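Local atomic coordinates of VP5 (Halorubrum pleomorphic virus 6, PDB entry 6QGL), a protein that is the envelope protein of a haloarchaeal pleomorphic virus and probably mediates fusion of the viral membrane with that of the host cell. Residues 8-20 and 436-448. Numbering follows the deposited sequence.
Sequences AIGAAAISAVGGI and TTYDTLQLKGAFT
Leu-441, Lys-444 and Ile-20 have the most surface buried where the N-terminal segment 8-20 lies against strand 438-443. That strand is an outermost one of a six-stranded antiparallel sheet. Strand 347-352 pairs with one of its edges, and segment 8-20 meets the other through a single antiparallel bridge. Val-17 and Gln-442 form the hydrogen-bonded pair. Val-17 N donates to Gln-442 O at 3.0 Å. The return bond, Gln-442 N to Val-17 O, is straighter, with an angle of 162° at the hydrogen. A weak bond from Ile-20 N to Thr-440 O adds to the pairing. Residues 8-20 are predicted to be transmembrane helix, but here they form an irregular loop.

On the face that carries Leu-441 and Ile-14, the two methyls of Leu-441 have different partners. CD1 meets Ile-14 CD1 at 3.5 Å, the two side chains crossing at about a right angle. CD2 lies against the CA of Gly-18. Ala-16 CB touches both Leu-441 CB and Leu-443 CD2. Ile-14 also touches Ile-311 and Leu-318, which joins this apolar patch to the inner strands of the sheet.

Ile-20 and Gln-442 pack beside the bridge, and both touch Tyr-348 of strand 347-352. Ile-20 CG1 sits beside the backbone N (chi1 -64°), and CD1 reaches across to Gln-442 CB.

Lys-444 borders the other end of the contact. Its chain bends at chi2 (-84°) and its methylene groups curve round Ala-8 CA, with CG nearest at 3.7 Å. Its NZ makes a long, weak ion pair with Asp-67, which Val-17 also touches. Just before that amine, Lys-444 CE rests 3.7 Å from Val-17 CG2.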
loop_
_atom_site.group_PDB
_atom_site.type_symbol
_atom_site.label_atom_id
_atom_site.label_comp_id
_atom_site.label_asym_id
_atom_site.label_seq_id
_atom_site.Cartn_x
_atom_site.Cartn_y
_atom_site.Cartn_z
ATOM N N ALA A 8 -3.809 -9.783 -2.196
ATOM C CA ALA A 8 -4.534 -9.816 -3.467
ATOM C C ALA A 8 -6.008 -9.395 -3.306
ATOM O O ALA A 8 -6.886 -9.894 -4.019
ATOM C CB ALA A 8 -4.427 -11.207 -4.086
ATOM N N ILE A 9 -6.268 -8.456 -2.374
ATOM C CA ILE A 9 -7.609 -7.956 -2.015
ATOM C C ILE A 9 -7.509 -6.438 -1.820
ATOM O O ILE A 9 -6.703 -5.988 -1.013
ATOM C CB ILE A 9 -8.159 -8.652 -0.713
ATOM C CG1 ILE A 9 -8.230 -10.196 -0.829
ATOM C CG2 ILE A 9 -9.519 -8.065 -0.287
ATOM C CD1 ILE A 9 -8.253 -10.931 0.526
ATOM N N GLY A 10 -8.338 -5.681 -2.534
ATOM C CA GLY A 10 -8.357 -4.217 -2.431
ATOM C C GLY A 10 -9.743 -3.616 -2.483
ATOM O O GLY A 10 -10.586 -3.944 -1.650
ATOM N N ALA A 11 -9.978 -2.705 -3.453
ATOM C CA ALA A 11 -11.283 -2.056 -3.654
ATOM C C ALA A 11 -12.241 -3.140 -4.107
ATOM O O ALA A 11 -11.870 -3.951 -4.957
ATOM C CB ALA A 11 -11.166 -0.965 -4.705
ATOM N N ALA A 12 -13.455 -3.215 -3.532
ATOM C CA ALA A 12 -14.424 -4.266 -3.888
ATOM C C ALA A 12 -14.590 -4.392 -5.415
ATOM O O ALA A 12 -14.750 -5.497 -5.947
ATOM C CB ALA A 12 -15.760 -3.979 -3.224
ATOM N N ALA A 13 -14.482 -3.245 -6.122
ATOM C CA ALA A 13 -14.588 -3.150 -7.569
ATOM C C ALA A 13 -13.363 -3.669 -8.293
ATOM O O ALA A 13 -13.489 -4.098 -9.417
ATOM C CB ALA A 13 -14.850 -1.710 -7.983
ATOM N N ILE A 14 -12.173 -3.549 -7.733
ATOM C CA ILE A 14 -10.974 -4.036 -8.420
ATOM C C ILE A 14 -10.167 -4.863 -7.423
ATOM O O ILE A 14 -9.884 -4.363 -6.325
ATOM C CB ILE A 14 -10.126 -2.908 -9.088
ATOM C CG1 ILE A 14 -10.998 -1.932 -9.902
ATOM C CG2 ILE A 14 -9.014 -3.484 -9.976
ATOM C CD1 ILE A 14 -10.363 -0.640 -10.101
ATOM N N SER A 15 -9.794 -6.111 -7.777
ATOM C CA SER A 15 -9.002 -7.003 -6.918
ATOM C C SER A 15 -7.686 -6.330 -6.483
ATOM O O SER A 15 -7.111 -6.701 -5.458
ATOM C CB SER A 15 -8.740 -8.320 -7.641
ATOM O OG SER A 15 -9.959 -8.992 -7.915
ATOM N N ALA A 16 -7.259 -5.302 -7.252
ATOM C CA ALA A 16 -6.075 -4.481 -7.028
ATOM C C ALA A 16 -6.071 -3.794 -5.667
ATOM O O ALA A 16 -7.074 -3.186 -5.282
ATOM C CB ALA A 16 -5.959 -3.430 -8.115
ATOM N N VAL A 17 -4.922 -3.885 -4.963
ATOM C CA VAL A 17 -4.651 -3.278 -3.655
ATOM C C VAL A 17 -4.624 -1.758 -3.860
ATOM O O VAL A 17 -3.773 -1.252 -4.586
ATOM C CB VAL A 17 -3.321 -3.814 -3.036
ATOM C CG1 VAL A 17 -2.953 -3.063 -1.757
ATOM C CG2 VAL A 17 -3.397 -5.315 -2.769
ATOM N N GLY A 18 -5.585 -1.064 -3.261
ATOM C CA GLY A 18 -5.736 0.379 -3.406
ATOM C C GLY A 18 -5.117 1.232 -2.326
ATOM O O GLY A 18 -4.694 0.717 -1.289
ATOM N N GLY A 19 -5.082 2.541 -2.585
ATOM C CA GLY A 19 -4.544 3.557 -1.683
ATOM C C GLY A 19 -3.101 3.327 -1.285
ATOM O O GLY A 19 -2.750 3.495 -0.113
ATOM N N ILE A 20 -2.267 2.924 -2.265
ATOM C CA ILE A 20 -0.847 2.623 -2.075
ATOM C C ILE A 20 -0.058 3.873 -1.701
ATOM O O ILE A 20 -0.090 4.858 -2.437
ATOM C CB ILE A 20 -0.249 1.879 -3.304
ATOM C CG1 ILE A 20 -0.911 0.502 -3.496
ATOM C CG2 ILE A 20 1.282 1.746 -3.203
ATOM C CD1 ILE A 20 -0.597 -0.118 -4.758
ATOM N N THR A 436 -12.561 15.025 -9.222
ATOM C CA THR A 436 -11.501 14.180 -9.778
ATOM C C THR A 436 -10.571 13.773 -8.636
ATOM O O THR A 436 -9.896 14.628 -8.054
ATOM C CB THR A 436 -10.747 14.895 -10.921
ATOM O OG1 THR A 436 -10.155 16.092 -10.421
ATOM C CG2 THR A 436 -11.636 15.198 -12.126
ATOM N N THR A 437 -10.600 12.482 -8.269
ATOM C CA THR A 437 -9.782 11.933 -7.187
ATOM C C THR A 437 -8.833 10.869 -7.728
ATOM O O THR A 437 -9.276 9.792 -8.130
ATOM C CB THR A 437 -10.652 11.413 -6.025
ATOM O OG1 THR A 437 -11.518 10.386 -6.507
ATOM C CG2 THR A 437 -11.458 12.514 -5.342
ATOM N N TYR A 438 -7.529 11.182 -7.756
ATOM C CA TYR A 438 -6.508 10.253 -8.233
ATOM C C TYR A 438 -6.119 9.248 -7.158
ATOM O O TYR A 438 -6.105 9.577 -5.969
ATOM C CB TYR A 438 -5.277 10.999 -8.761
ATOM C CG TYR A 438 -5.480 11.598 -10.134
ATOM C CD1 TYR A 438 -5.426 10.806 -11.279
ATOM C CD2 TYR A 438 -5.719 12.960 -10.294
ATOM C CE1 TYR A 438 -5.623 11.351 -12.546
ATOM C CE2 TYR A 438 -5.917 13.517 -11.558
ATOM C CZ TYR A 438 -5.864 12.708 -12.682
ATOM O OH TYR A 438 -6.055 13.250 -13.931
ATOM N N ASP A 439 -5.825 8.013 -7.584
ATOM C CA ASP A 439 -5.433 6.914 -6.704
ATOM C C ASP A 439 -4.514 5.949 -7.446
ATOM O O ASP A 439 -4.645 5.787 -8.664
ATOM C CB ASP A 439 -6.678 6.178 -6.179
ATOM C CG ASP A 439 -6.466 5.307 -4.954
ATOM O OD1 ASP A 439 -5.478 5.535 -4.224
ATOM O OD2 ASP A 439 -7.308 4.414 -4.710
ATOM N N THR A 440 -3.577 5.322 -6.710
ATOM C CA THR A 440 -2.624 4.354 -7.253
ATOM C C THR A 440 -2.969 2.968 -6.712
ATOM O O THR A 440 -2.913 2.744 -5.501
ATOM C CB THR A 440 -1.180 4.798 -6.963
ATOM O OG1 THR A 440 -0.982 6.120 -7.474
ATOM C CG2 THR A 440 -0.129 3.838 -7.537
ATOM N N LEU A 441 -3.350 2.054 -7.619
ATOM C CA LEU A 441 -3.729 0.672 -7.317
ATOM C C LEU A 441 -2.653 -0.312 -7.780
ATOM O O LEU A 441 -2.016 -0.075 -8.800
ATOM C CB LEU A 441 -5.050 0.287 -8.035
ATOM C CG LEU A 441 -6.336 1.082 -7.781
ATOM C CD1 LEU A 441 -7.393 0.709 -8.782
ATOM C CD2 LEU A 441 -6.873 0.861 -6.392
ATOM N N GLN A 442 -2.503 -1.446 -7.076
ATOM C CA GLN A 442 -1.597 -2.523 -7.479
ATOM C C GLN A 442 -2.485 -3.654 -7.984
ATOM O O GLN A 442 -3.004 -4.425 -7.175
ATOM C CB GLN A 442 -0.692 -3.001 -6.327
ATOM C CG GLN A 442 0.368 -4.010 -6.770
ATOM C CD GLN A 442 1.199 -4.547 -5.635
ATOM O OE1 GLN A 442 1.778 -3.801 -4.842
ATOM N NE2 GLN A 442 1.305 -5.862 -5.556
ATOM N N LEU A 443 -2.693 -3.719 -9.316
ATOM C CA LEU A 443 -3.545 -4.711 -9.982
ATOM C C LEU A 443 -3.136 -6.133 -9.640
ATOM O O LEU A 443 -1.990 -6.509 -9.878
ATOM C CB LEU A 443 -3.605 -4.488 -11.507
ATOM C CG LEU A 443 -3.844 -3.051 -12.006
ATOM C CD1 LEU A 443 -3.671 -2.967 -13.501
ATOM C CD2 LEU A 443 -5.222 -2.528 -11.618
ATOM N N LYS A 444 -4.051 -6.888 -9.008
ATOM C CA LYS A 444 -3.816 -8.270 -8.573
ATOM C C LYS A 444 -4.602 -9.282 -9.402
ATOM O O LYS A 444 -4.145 -10.412 -9.589
ATOM C CB LYS A 444 -4.145 -8.439 -7.079
ATOM C CG LYS A 444 -3.244 -7.642 -6.135
ATOM C CD LYS A 444 -1.944 -8.368 -5.804
ATOM C CE LYS A 444 -1.284 -7.787 -4.582
ATOM N NZ LYS A 444 0.003 -8.462 -4.274
ATOM N N GLY A 445 -5.774 -8.867 -9.875
ATOM C CA GLY A 445 -6.657 -9.691 -10.686
ATOM C C GLY A 445 -6.558 -9.386 -12.164
ATOM O O GLY A 445 -6.126 -8.293 -12.548
ATOM N N ALA A 446 -6.979 -10.361 -12.992
ATOM C CA ALA A 446 -6.974 -10.307 -14.453
ATOM C C ALA A 446 -7.667 -9.069 -15.021
ATOM O O ALA A 446 -8.774 -8.717 -14.602
ATOM C CB ALA A 446 -7.592 -11.572 -15.028
ATOM N N PHE A 447 -6.983 -8.399 -15.958
ATOM C CA PHE A 447 -7.455 -7.192 -16.626
ATOM C C PHE A 447 -7.242 -7.287 -18.132
ATOM O O PHE A 447 -6.347 -8.005 -18.586
ATOM C CB PHE A 447 -6.733 -5.948 -16.064
ATOM C CG PHE A 447 -5.229 -5.891 -16.249
ATOM C CD1 PHE A 447 -4.673 -5.412 -17.432
ATOM C CD2 PHE A 447 -4.372 -6.253 -15.218
ATOM C CE1 PHE A 447 -3.287 -5.348 -17.599
ATOM C CE2 PHE A 447 -2.983 -6.175 -15.382
ATOM C CZ PHE A 447 -2.451 -5.726 -16.571
ATOM N N THR A 448 -8.044 -6.543 -18.905
ATOM C CA THR A 448 -7.904 -6.486 -20.362
ATOM C C THR A 448 -7.694 -5.027 -20.768
ATOM O O THR A 448 -8.430 -4.147 -20.309
ATOM C CB THR A 448 -9.081 -7.167 -21.101
ATOM O OG1 THR A 448 -10.269 -6.416 -20.915
ATOM C CG2 THR A 448 -9.349 -8.562 -20.628
#